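Local coordinates for protein neutral ceramidase (Pseudomonas aeruginosa, PDB 2ZWS) that hydrolyses the N-acyl linkage of ceramides to give sphingosine and free fatty acid, can run the reaction in reverse, and depends on a bound zinc ion, at residues A156-R160 and D176-P180; P202-S207 and N248-N252. All blocks are in the same frame, centred on the assembly; numbering follows the deposited sequence. Where two conformers were deposited one is given.

Contact 1. Residues A156-R160 and D176-P180; sequences ASRNR and DGIDP. Unlike the reference sequence in segment 156-160: Ser157 (reference Asn).
Gly177 and Ile178 lie against Asn159, Arg158 and Ser157 of the strand 157-159. Ahead of them, Asp176 meets the strand through water: its carbonyl O accepts from a water that in turn accepts from Asn159 N. Its carboxylate turns back on its own segment, where OD2 takes Ile178 N at 3.1 Å in an Asx turn that shapes the bend. Gly177 follows with a positive phi (80°) that glycine adopts easily, its CA 5.2 Å from Asn159 CA. Its carbonyl O receives Asn159 ND2 at 2.7 Å in an almost straight bond (172°), on a lone pair and in the plane of the asparagine amide. Asn159 reaches it because its CG stands opposite the backbone N (chi1 -164°), while OD1 accepts from Ser161 N. Ile178 uses both branches: the CG1 arm ends in CD1, tight on the strand backbone at 3.2 Å from Arg158 CA, and CG2 lies by Ser157 OG. At Asp179 a second water donates to the carbonyl O and accepts from Ser157 OG at 2.7 Å. One direct amide bond and two water bridges thus give the buried Asn159 N, Gly177 O and Asp179 O partners where the loop lies beside the strand without pairing with it.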
# COMPACT_ATOMS: atom_id res chain seq x y z
N ALA A 156 9.46 -0.42 -17.16
CA ALA A 156 8.30 -0.65 -16.27
C ALA A 156 7.53 0.64 -15.93
O ALA A 156 6.36 0.58 -15.52
CB ALA A 156 8.73 -1.40 -14.99
N SER A 157 8.19 1.80 -16.08
CA SER A 157 7.65 3.08 -15.62
C SER A 157 7.86 4.19 -16.63
O SER A 157 8.63 4.05 -17.60
CB SER A 157 8.31 3.50 -14.31
OG SER A 157 9.71 3.58 -14.48
N ARG A 158 7.16 5.29 -16.42
CA ARG A 158 7.34 6.49 -17.25
C ARG A 158 7.02 7.71 -16.41
O ARG A 158 6.21 7.63 -15.47
CB ARG A 158 6.46 6.42 -18.51
CG ARG A 158 4.96 6.45 -18.24
CD ARG A 158 4.15 6.51 -19.55
NE ARG A 158 4.20 7.83 -20.17
CZ ARG A 158 3.46 8.88 -19.81
NH1 ARG A 158 2.56 8.78 -18.84
NH2 ARG A 158 3.61 10.04 -20.44
N ASN A 159 7.65 8.83 -16.72
CA ASN A 159 7.36 10.05 -16.00
C ASN A 159 6.08 10.68 -16.52
O ASN A 159 5.96 10.96 -17.72
CB ASN A 159 8.53 11.04 -16.12
CG ASN A 159 8.45 12.14 -15.09
OD1 ASN A 159 7.50 12.95 -15.08
ND2 ASN A 159 9.47 12.21 -14.23
N ARG A 160 5.16 10.99 -15.62
CA ARG A 160 3.86 11.54 -16.02
C ARG A 160 3.81 13.06 -15.98
O ARG A 160 2.80 13.68 -16.32
CB ARG A 160 2.75 10.91 -15.14
CG ARG A 160 2.79 11.37 -13.73
CD ARG A 160 1.77 10.68 -12.86
NE ARG A 160 1.71 11.33 -11.56
CZ ARG A 160 0.92 10.94 -10.56
NH1 ARG A 160 0.12 9.87 -10.70
NH2 ARG A 160 0.92 11.62 -9.43
N ASP A 176 15.62 10.60 -18.90
CA ASP A 176 14.34 10.02 -19.39
C ASP A 176 13.17 10.28 -18.42
O ASP A 176 12.03 9.92 -18.71
CB ASP A 176 14.48 8.51 -19.71
CG ASP A 176 14.90 7.67 -18.51
OD1 ASP A 176 14.96 6.42 -18.66
OD2 ASP A 176 15.16 8.23 -17.43
N GLY A 177 13.46 10.94 -17.30
CA GLY A 177 12.46 11.23 -16.26
C GLY A 177 12.14 10.07 -15.31
O GLY A 177 11.30 10.23 -14.43
N ILE A 178 12.85 8.97 -15.48
CA ILE A 178 12.64 7.69 -14.78
C ILE A 178 13.72 7.53 -13.71
O ILE A 178 14.88 7.90 -13.95
CB ILE A 178 12.72 6.52 -15.84
CG1 ILE A 178 11.45 6.51 -16.69
CG2 ILE A 178 13.01 5.16 -15.29
CD1 ILE A 178 10.27 6.70 -15.89
N ASP A 179 13.35 6.99 -12.54
CA ASP A 179 14.36 6.49 -11.63
C ASP A 179 14.39 4.98 -11.85
O ASP A 179 13.46 4.26 -11.47
CB ASP A 179 14.02 6.83 -10.17
CG ASP A 179 15.03 6.24 -9.19
OD1 ASP A 179 15.99 5.56 -9.62
OD2 ASP A 179 14.84 6.45 -7.98
N PRO A 180 15.42 4.48 -12.54
CA PRO A 180 15.38 3.08 -12.95
C PRO A 180 15.88 2.17 -11.83
O PRO A 180 15.86 0.96 -11.97
CB PRO A 180 16.33 3.06 -14.14
CG PRO A 180 17.37 4.02 -13.74
CD PRO A 180 16.66 5.14 -13.01
O HOH W 1 10.81 4.23 -12.13
O HOH W 2 9.57 8.98 -18.94

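Contact 2. Residues P202-S207 and N248-N252; sequences PVHSTS and NLSPN. With ZN (zinc ion), chain B; GOL (glycerol), chain M.
The zinc site of the ceramidase N-terminal region meets the strand of the probable nucleophile Ser250 here, joined through His204. His204 NE2 binds the zinc ion at 2.1 Å, and His97, Glu411, Tyr448 and a water complete the site. The far side of the same ring is tied to the strand: ND1 donates to Leu249 O at 2.8 Å, the oxygen lying near the ring edge but tilted 17° from its plane. Backbone His204 N gives that oxygen a second bond of 2.9 Å, and the two donors arrive from opposite faces of the carbonyl plane. A histidine suits the place because one ring nitrogen can ligate metal while the other donates. Next door, Leu249 runs side by side with Pro202, CD1 resting 3.6 Å from Pro202 CB, an apolar fit of branched chain and ring. Val203 holds CG2 opposite the backbone N, which brings it to Ser250 O at 3.5 Å. Pro251 packs its ring against the turn beyond the histidine, with CG 3.3 Å from His204 O and CD beside Thr206 OG1. Ser250 points away from this loop; its OG and Thr206 OG1 share a water, and a glycerol, probably from the crystallisation liquor, donates hydrogen bonds to Thr206 O and Pro251 O. The carbonyl that accepts both donors helps, together with the zinc, to hold the rotation of the imidazole. With the ring proton on ND1, the NE2 lone pair is available to the zinc, and the ring is probably a more electron-rich ligand.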
# COMPACT_ATOMS: atom_id res chain seq x y z
N PRO A 202 10.37 2.65 -7.76
CA PRO A 202 9.23 3.58 -7.82
C PRO A 202 8.39 3.46 -9.08
O PRO A 202 8.90 3.62 -10.20
CB PRO A 202 9.90 4.97 -7.77
CG PRO A 202 11.26 4.73 -8.49
CD PRO A 202 11.63 3.25 -8.28
N VAL A 203 7.09 3.21 -8.89
CA VAL A 203 6.12 3.25 -9.99
C VAL A 203 4.73 3.25 -9.36
O VAL A 203 4.47 2.42 -8.49
CB VAL A 203 6.30 2.06 -11.00
CG1 VAL A 203 6.12 0.66 -10.32
CG2 VAL A 203 5.37 2.25 -12.22
N HIS A 204 3.88 4.19 -9.76
CA HIS A 204 2.50 4.18 -9.25
C HIS A 204 1.83 2.82 -9.46
O HIS A 204 1.91 2.23 -10.54
CB HIS A 204 1.63 5.28 -9.87
CG HIS A 204 1.59 6.53 -9.05
ND1 HIS A 204 2.66 7.40 -8.96
CD2 HIS A 204 0.60 7.07 -8.30
CE1 HIS A 204 2.34 8.39 -8.14
NE2 HIS A 204 1.09 8.21 -7.73
N SER A 205 1.14 2.37 -8.42
CA SER A 205 0.40 1.13 -8.48
C SER A 205 -1.04 1.41 -8.92
O SER A 205 -2.02 1.24 -8.15
CB SER A 205 0.47 0.41 -7.12
OG SER A 205 1.80 -0.05 -6.91
N THR A 206 -1.15 1.80 -10.18
CA THR A 206 -2.40 2.33 -10.74
C THR A 206 -2.75 1.59 -12.03
O THR A 206 -3.46 2.11 -12.88
CB THR A 206 -2.25 3.83 -11.09
OG1 THR A 206 -1.06 4.01 -11.87
CG2 THR A 206 -2.15 4.69 -9.84
N SER A 207 -2.22 0.37 -12.20
CA SER A 207 -2.59 -0.41 -13.38
C SER A 207 -4.09 -0.71 -13.44
O SER A 207 -4.66 -0.79 -14.52
CB SER A 207 -1.78 -1.70 -13.44
OG SER A 207 -0.40 -1.40 -13.59
N ASN A 248 6.03 11.25 -9.44
CA ASN A 248 5.76 11.62 -10.82
C ASN A 248 5.95 10.46 -11.80
O ASN A 248 6.18 10.67 -12.99
CB ASN A 248 6.58 12.88 -11.27
CG ASN A 248 8.09 12.75 -10.99
OD1 ASN A 248 8.54 11.77 -10.37
ND2 ASN A 248 8.88 13.72 -11.49
N LEU A 249 5.81 9.22 -11.29
CA LEU A 249 6.05 8.03 -12.10
C LEU A 249 4.81 7.12 -12.20
O LEU A 249 4.27 6.67 -11.19
CB LEU A 249 7.21 7.21 -11.52
CG LEU A 249 8.60 7.82 -11.61
CD1 LEU A 249 9.55 7.00 -10.74
CD2 LEU A 249 9.08 7.76 -13.04
N SER A 250 4.43 6.84 -13.44
CA SER A 250 3.31 5.96 -13.77
C SER A 250 3.80 4.64 -14.36
O SER A 250 4.93 4.55 -14.88
CB SER A 250 2.47 6.61 -14.88
OG SER A 250 1.84 7.78 -14.43
N PRO A 251 2.94 3.62 -14.37
CA PRO A 251 3.31 2.42 -15.14
C PRO A 251 3.54 2.79 -16.60
O PRO A 251 2.86 3.68 -17.18
CB PRO A 251 2.07 1.52 -15.03
CG PRO A 251 1.38 2.01 -13.78
CD PRO A 251 1.60 3.50 -13.75
N ASN A 252 4.51 2.14 -17.21
CA ASN A 252 4.70 2.30 -18.64
C ASN A 252 3.50 1.71 -19.38
O ASN A 252 2.82 0.82 -18.86
CB ASN A 252 5.96 1.56 -19.05
CG ASN A 252 6.39 1.87 -20.49
OD1 ASN A 252 5.97 2.87 -21.11
ND2 ASN A 252 7.19 0.97 -21.04
ZN ZN B . 0.16 9.05 -6.02
C1 GOL M . -1.82 4.01 -14.93
O1 GOL M . -3.16 3.61 -15.15
C2 GOL M . -1.30 4.75 -16.16
O2 GOL M . -1.01 6.07 -15.79
C3 GOL M . -0.01 4.09 -16.64
O3 GOL M . 0.39 4.57 -17.91
O HOH W 3 -0.35 6.93 -12.56
O HOH W 4 -1.91 8.88 -6.40

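Contact 1 closes before contact 2 opens along the chain, yet their centres lie only 9 Å apart, on the same side of the chain's centre. They share a two-stranded antiparallel sheet: strand 157-159 belongs to contact 1 and strand 249-251 to contact 2, joined by probable hydrogen bonds from Arg158 N to Ser250 O and from Arg160 N to Asn248 O. Ile178 CD1 also packs against Leu249 CD2. Loop 176-180 contacts strand 157-159, and zinc-binding loop 202-207 contacts strand 249-251. Arg160 extends the link through a hydrogen bond between its NH2 and Tyr448 OH, so the strand pair connects the probable nucleophile Ser250 with the zinc ligands His204 and Tyr448.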